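Local coordinates for tail fiber protein (Acinetobacter phage AM24, PDB 5W5P), which probably recognises, and may degrade, the capsular polysaccharide of its Acinetobacter baumannii host as a trimeric tailspike, at residues A[534-548]-A[560-573]. Sequence-based numbering, arbitrary orientation.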
loop_
_atom_site.group_PDB
_atom_site.type_symbol
_atom_site.label_atom_id
_atom_site.label_comp_id
_atom_site.label_asym_id
_atom_site.label_seq_id
_atom_site.Cartn_x
_atom_site.Cartn_y
_atom_site.Cartn_z
ATOM N N ASP A 534 -5.989 41.595 -22.420
ATOM C CA ASP A 534 -4.628 41.993 -22.087
ATOM C C ASP A 534 -4.497 42.231 -20.588
ATOM O O ASP A 534 -5.390 42.794 -19.951
ATOM C CB ASP A 534 -4.234 43.264 -22.848
ATOM C CG ASP A 534 -4.331 43.104 -24.357
ATOM O OD1 ASP A 534 -4.298 41.957 -24.848
ATOM O OD2 ASP A 534 -4.435 44.134 -25.056
ATOM N N VAL A 535 -3.379 41.790 -20.021
ATOM C CA VAL A 535 -3.048 42.051 -18.627
ATOM C C VAL A 535 -1.696 42.748 -18.579
ATOM O O VAL A 535 -0.798 42.440 -19.370
ATOM C CB VAL A 535 -3.037 40.760 -17.782
ATOM C CG1 VAL A 535 -4.465 40.269 -17.561
ATOM C CG2 VAL A 535 -2.178 39.692 -18.444
ATOM N N TYR A 536 -1.552 43.684 -17.651
ATOM C CA TYR A 536 -0.399 44.568 -17.619
ATOM C C TYR A 536 0.473 44.273 -16.407
ATOM O O TYR A 536 -0.006 43.795 -15.374
ATOM C CB TYR A 536 -0.854 46.028 -17.622
ATOM C CG TYR A 536 -1.940 46.288 -18.643
ATOM C CD1 TYR A 536 -1.627 46.458 -19.988
ATOM C CD2 TYR A 536 -3.278 46.347 -18.268
ATOM C CE1 TYR A 536 -2.614 46.688 -20.933
ATOM C CE2 TYR A 536 -4.273 46.576 -19.209
ATOM C CZ TYR A 536 -3.932 46.746 -20.541
ATOM O OH TYR A 536 -4.908 46.975 -21.486
ATOM N N VAL A 537 1.767 44.557 -16.552
ATOM C CA VAL A 537 2.770 44.268 -15.538
ATOM C C VAL A 537 3.468 45.563 -15.148
ATOM O O VAL A 537 3.810 46.381 -16.010
ATOM C CB VAL A 537 3.799 43.232 -16.037
ATOM C CG1 VAL A 537 4.949 43.089 -15.046
ATOM C CG2 VAL A 537 3.130 41.888 -16.293
ATOM N N ALA A 538 3.675 45.746 -13.847
ATOM C CA ALA A 538 4.559 46.771 -13.314
ATOM C C ALA A 538 5.645 46.084 -12.498
ATOM O O ALA A 538 5.345 45.246 -11.642
ATOM C CB ALA A 538 3.795 47.778 -12.453
ATOM N N ALA A 539 6.898 46.427 -12.774
ATOM C CA ALA A 539 8.051 45.823 -12.129
ATOM C C ALA A 539 8.811 46.860 -11.311
ATOM O O ALA A 539 8.774 48.059 -11.594
ATOM C CB ALA A 539 8.995 45.200 -13.164
ATOM N N SER A 540 9.525 46.377 -10.299
ATOM C CA SER A 540 10.347 47.247 -9.472
ATOM C C SER A 540 11.582 46.480 -9.031
ATOM O O SER A 540 11.471 45.357 -8.538
ATOM C CB SER A 540 9.565 47.745 -8.256
ATOM O OG SER A 540 10.321 48.678 -7.514
ATOM N N LEU A 541 12.752 47.083 -9.218
ATOM C CA LEU A 541 14.014 46.481 -8.792
ATOM C C LEU A 541 14.135 46.648 -7.281
ATOM O O LEU A 541 14.449 47.735 -6.789
ATOM C CB LEU A 541 15.186 47.128 -9.520
ATOM C CG LEU A 541 16.577 46.559 -9.244
ATOM C CD1 LEU A 541 16.673 45.115 -9.726
ATOM C CD2 LEU A 541 17.661 47.421 -9.888
ATOM N N THR A 542 13.881 45.571 -6.538
ATOM C CA THR A 542 13.952 45.620 -5.083
ATOM C C THR A 542 15.347 45.340 -4.547
ATOM O O THR A 542 15.668 45.760 -3.431
ATOM C CB THR A 542 12.972 44.619 -4.458
ATOM O OG1 THR A 542 13.578 43.320 -4.386
ATOM C CG2 THR A 542 11.700 44.538 -5.279
ATOM N N GLY A 543 16.179 44.633 -5.301
ATOM C CA GLY A 543 17.508 44.294 -4.831
ATOM C C GLY A 543 18.431 44.013 -5.990
ATOM O O GLY A 543 17.995 43.591 -7.067
ATOM N N PHE A 544 19.721 44.253 -5.769
ATOM C CA PHE A 544 20.725 43.987 -6.787
ATOM C C PHE A 544 22.077 43.825 -6.111
ATOM O O PHE A 544 22.402 44.562 -5.177
ATOM C CB PHE A 544 20.779 45.109 -7.833
ATOM C CG PHE A 544 21.831 44.902 -8.886
ATOM C CD1 PHE A 544 21.574 44.115 -9.993
ATOM C CD2 PHE A 544 23.078 45.488 -8.765
ATOM C CE1 PHE A 544 22.539 43.916 -10.961
ATOM C CE2 PHE A 544 24.049 45.297 -9.729
ATOM C CZ PHE A 544 23.778 44.507 -10.829
ATOM N N THR A 545 22.850 42.852 -6.578
ATOM C CA THR A 545 24.230 42.706 -6.140
ATOM C C THR A 545 25.001 41.993 -7.236
ATOM O O THR A 545 24.447 41.173 -7.972
ATOM C CB THR A 545 24.346 41.943 -4.811
ATOM O OG1 THR A 545 25.725 41.659 -4.536
ATOM C CG2 THR A 545 23.577 40.650 -4.858
ATOM N N GLN A 546 26.282 42.329 -7.346
ATOM C CA GLN A 546 27.147 41.741 -8.354
ATOM C C GLN A 546 28.534 41.561 -7.767
ATOM O O GLN A 546 28.932 42.272 -6.841
ATOM C CB GLN A 546 27.225 42.607 -9.619
ATOM C CG GLN A 546 27.977 43.918 -9.447
ATOM C CD GLN A 546 27.773 44.862 -10.616
ATOM O OE1 GLN A 546 27.850 44.462 -11.778
ATOM N NE2 GLN A 546 27.494 46.122 -10.311
ATOM N N LEU A 547 29.263 40.594 -8.306
ATOM C CA LEU A 547 30.649 40.398 -7.918
ATOM C C LEU A 547 31.534 41.368 -8.691
ATOM O O LEU A 547 31.393 41.514 -9.909
ATOM C CB LEU A 547 31.072 38.953 -8.170
ATOM C CG LEU A 547 30.676 37.992 -7.051
ATOM C CD1 LEU A 547 30.375 36.606 -7.607
ATOM C CD2 LEU A 547 31.766 37.939 -5.990
ATOM N N GLU A 548 32.432 42.042 -7.979
ATOM C CA GLU A 548 33.341 43.007 -8.582
ATOM C C GLU A 548 34.774 42.500 -8.667
ATOM O O GLU A 548 35.642 43.220 -9.170
ATOM C CB GLU A 548 33.304 44.326 -7.801
ATOM C CG GLU A 548 31.917 44.948 -7.697
ATOM C CD GLU A 548 31.901 46.215 -6.853
ATOM O OE1 GLU A 548 30.839 46.531 -6.276
ATOM O OE2 GLU A 548 32.946 46.896 -6.766
ATOM N N LEU A 560 36.723 38.216 -12.123
ATOM C CA LEU A 560 35.354 38.565 -12.477
ATOM C C LEU A 560 35.205 40.081 -12.549
ATOM O O LEU A 560 35.691 40.809 -11.679
ATOM C CB LEU A 560 34.373 37.985 -11.460
ATOM C CG LEU A 560 34.282 36.465 -11.344
ATOM C CD1 LEU A 560 33.379 36.096 -10.180
ATOM C CD2 LEU A 560 33.774 35.845 -12.637
ATOM N N PHE A 561 34.519 40.551 -13.589
ATOM C CA PHE A 561 34.414 41.968 -13.908
ATOM C C PHE A 561 33.060 42.521 -13.484
ATOM O O PHE A 561 32.030 41.856 -13.624
ATOM C CB PHE A 561 34.615 42.185 -15.410
ATOM C CG PHE A 561 34.654 43.634 -15.826
ATOM C CD1 PHE A 561 35.762 44.421 -15.548
ATOM C CD2 PHE A 561 33.592 44.202 -16.516
ATOM C CE1 PHE A 561 35.805 45.742 -15.940
ATOM C CE2 PHE A 561 33.633 45.530 -16.911
ATOM C CZ PHE A 561 34.738 46.299 -16.621
ATOM N N LYS A 562 33.067 43.750 -12.973
ATOM C CA LYS A 562 31.839 44.459 -12.612
ATOM C C LYS A 562 31.212 45.014 -13.889
ATOM O O LYS A 562 31.680 46.012 -14.444
ATOM C CB LYS A 562 32.146 45.568 -11.610
ATOM C CG LYS A 562 30.959 46.444 -11.251
ATOM C CD LYS A 562 31.376 47.611 -10.365
ATOM C CE LYS A 562 30.173 48.463 -9.999
ATOM N NZ LYS A 562 30.505 49.578 -9.073
ATOM N N HIS A 563 30.143 44.366 -14.364
ATOM C CA HIS A 563 29.553 44.735 -15.647
ATOM C C HIS A 563 28.555 45.880 -15.527
ATOM O O HIS A 563 28.386 46.650 -16.482
ATOM C CB HIS A 563 28.862 43.523 -16.279
ATOM C CG HIS A 563 29.804 42.540 -16.901
ATOM N ND1 HIS A 563 30.670 41.767 -16.156
ATOM C CD2 HIS A 563 30.019 42.204 -18.196
ATOM C CE1 HIS A 563 31.376 40.997 -16.967
ATOM N NE2 HIS A 563 31.002 41.243 -18.209
ATOM N N PHE A 564 27.882 46.005 -14.386
ATOM C CA PHE A 564 26.838 47.002 -14.196
ATOM C C PHE A 564 27.320 48.106 -13.261
ATOM O O PHE A 564 27.977 47.835 -12.252
ATOM C CB PHE A 564 25.564 46.355 -13.639
ATOM C CG PHE A 564 24.850 45.465 -14.623
ATOM C CD1 PHE A 564 23.975 46.005 -15.553
ATOM C CD2 PHE A 564 25.045 44.090 -14.610
ATOM C CE1 PHE A 564 23.312 45.201 -16.455
ATOM C CE2 PHE A 564 24.378 43.272 -15.510
ATOM C CZ PHE A 564 23.511 43.832 -16.436
ATOM N N THR A 565 26.999 49.352 -13.605
ATOM C CA THR A 565 27.327 50.515 -12.780
ATOM C C THR A 565 26.016 51.202 -12.407
ATOM O O THR A 565 25.410 51.891 -13.234
ATOM C CB THR A 565 28.279 51.463 -13.508
ATOM O OG1 THR A 565 29.543 50.814 -13.698
ATOM C CG2 THR A 565 28.488 52.739 -12.707
ATOM N N SER A 566 25.580 50.994 -11.160
ATOM C CA SER A 566 24.328 51.500 -10.601
ATOM C C SER A 566 23.166 51.277 -11.564
ATOM O O SER A 566 22.641 52.236 -12.140
ATOM C CB SER A 566 24.463 52.981 -10.247
ATOM O OG SER A 566 24.596 53.765 -11.413
ATOM N N PRO A 567 22.729 50.035 -11.754
ATOM C CA PRO A 567 21.718 49.761 -12.781
ATOM C C PRO A 567 20.325 50.219 -12.378
ATOM O O PRO A 567 19.958 50.237 -11.200
ATOM C CB PRO A 567 21.775 48.238 -12.926
ATOM C CG PRO A 567 22.223 47.764 -11.589
ATOM C CD PRO A 567 23.165 48.812 -11.061
ATOM N N VAL A 568 19.543 50.579 -13.391
ATOM C CA VAL A 568 18.145 50.959 -13.237
ATOM C C VAL A 568 17.316 50.007 -14.089
ATOM O O VAL A 568 17.694 49.695 -15.224
ATOM C CB VAL A 568 17.915 52.432 -13.636
ATOM C CG1 VAL A 568 16.487 52.661 -14.106
ATOM C CG2 VAL A 568 18.242 53.344 -12.470
ATOM N N LEU A 569 16.206 49.527 -13.532
ATOM C CA LEU A 569 15.358 48.554 -14.208
ATOM C C LEU A 569 14.312 49.258 -15.065
ATOM O O LEU A 569 13.626 50.173 -14.599
ATOM C CB LEU A 569 14.671 47.638 -13.194
ATOM C CG LEU A 569 13.435 46.885 -13.699
ATOM C CD1 LEU A 569 13.823 45.814 -14.710
ATOM C CD2 LEU A 569 12.653 46.278 -12.540
ATOM N N THR A 570 14.194 48.823 -16.315
ATOM C CA THR A 570 13.127 49.253 -17.202
ATOM C C THR A 570 12.491 48.021 -17.832
ATOM O O THR A 570 13.161 47.010 -18.056
ATOM C CB THR A 570 13.647 50.199 -18.294
ATOM O OG1 THR A 570 14.836 49.649 -18.877
ATOM C CG2 THR A 570 13.963 51.572 -17.710
ATOM N N ILE A 571 11.190 48.100 -18.105
ATOM C CA ILE A 571 10.492 47.010 -18.778
ATOM C C ILE A 571 9.795 47.556 -20.015
ATOM O O ILE A 571 9.450 48.740 -20.090
ATOM C CB ILE A 571 9.480 46.274 -17.864
ATOM C CG1 ILE A 571 8.358 47.211 -17.407
ATOM C CG2 ILE A 571 10.184 45.644 -16.669
ATOM C CD1 ILE A 571 7.330 46.523 -16.527
ATOM N N GLU A 572 9.598 46.674 -20.995
ATOM C CA GLU A 572 8.955 47.017 -22.257
ATOM C C GLU A 572 8.034 45.879 -22.666
ATOM O O GLU A 572 8.433 44.712 -22.623
ATOM C CB GLU A 572 9.994 47.283 -23.354
ATOM C CG GLU A 572 9.407 47.350 -24.751
ATOM C CD GLU A 572 10.465 47.369 -25.842
ATOM O OE1 GLU A 572 11.628 47.012 -25.558
ATOM O OE2 GLU A 572 10.127 47.745 -26.986
ATOM N N ARG A 573 6.806 46.214 -23.054
ATOM C CA ARG A 573 5.833 45.218 -23.485
ATOM C C ARG A 573 5.999 44.963 -24.980
ATOM O O ARG A 573 5.934 45.899 -25.786
ATOM C CB ARG A 573 4.406 45.667 -23.174
ATOM C CG ARG A 573 3.343 44.768 -23.799
ATOM C CD ARG A 573 1.930 45.268 -23.528
ATOM N NE ARG A 573 1.282 44.508 -22.461
ATOM C CZ ARG A 573 0.407 43.525 -22.655
ATOM N NH1 ARG A 573 0.052 43.168 -23.882
ATOM N NH2 ARG A 573 -0.122 42.901 -21.616
HETATM O O HOH W 1 -1.701 40.210 -21.856
HETATM O O HOH W 2 36.232 44.037 -11.597
#
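Two antiparallel sheets of the C-terminal domain meet here through one strand each, beyond the parallel beta-helix of the tailspike. Strand 535-546 belongs to one and strand 569-573 to the other. They run nearly antiparallel, at 160°, with axes 7.1 Å apart. No backbone hydrogen bonds join them; side chains fill the gap. Ala539 CB touches two branches, Ile571 CG2 at 3.7 Å and Leu569 CD2. The same Leu569 methyl reaches the backbone of Ser540 and Leu541, and the CB atoms of Leu541 and Leu569 also touch. Ile571 CD1 rests near Val537 O.

Further along, Pro567 CG sits over the centre of one face of the Phe544 ring, 3.6 Å from its centroid, a CH-pi contact. Phe544 CG is anti to the backbone N (chi1 178°), which carries the ring across to the proline. The Phe544 edge also points at the face of Phe564 in an offset edge-to-face pair, planes at 81°. The Gln546 amide grips the Phe564 backbone twice. Phe564 N donates to a lone pair of Gln546 OE1 at 3.0 Å. Gln546 NE2 donates to Phe564 O at 2.6 Å, from above the carbonyl plane. These two bonds hold the amide in one rotation. The Lys562 side chain crosses that of Gln546 at about a right angle, with Lys562 CE 3.6 Å from Gln546 NE2, and runs alongside Glu548. Their charged ends stay beyond salt-bridge distance.

Strand 535-546 is the outermost of its sheet within the chain and pairs with strand 509-523. Strand 569-574 pairs with strand 577-582, whose Leu580 touches Ile571. Met500 of strand 492-503 packs on Phe544. Ser540 and Thr545 meet neighbouring subunits, so the strand also lines the trimer interface.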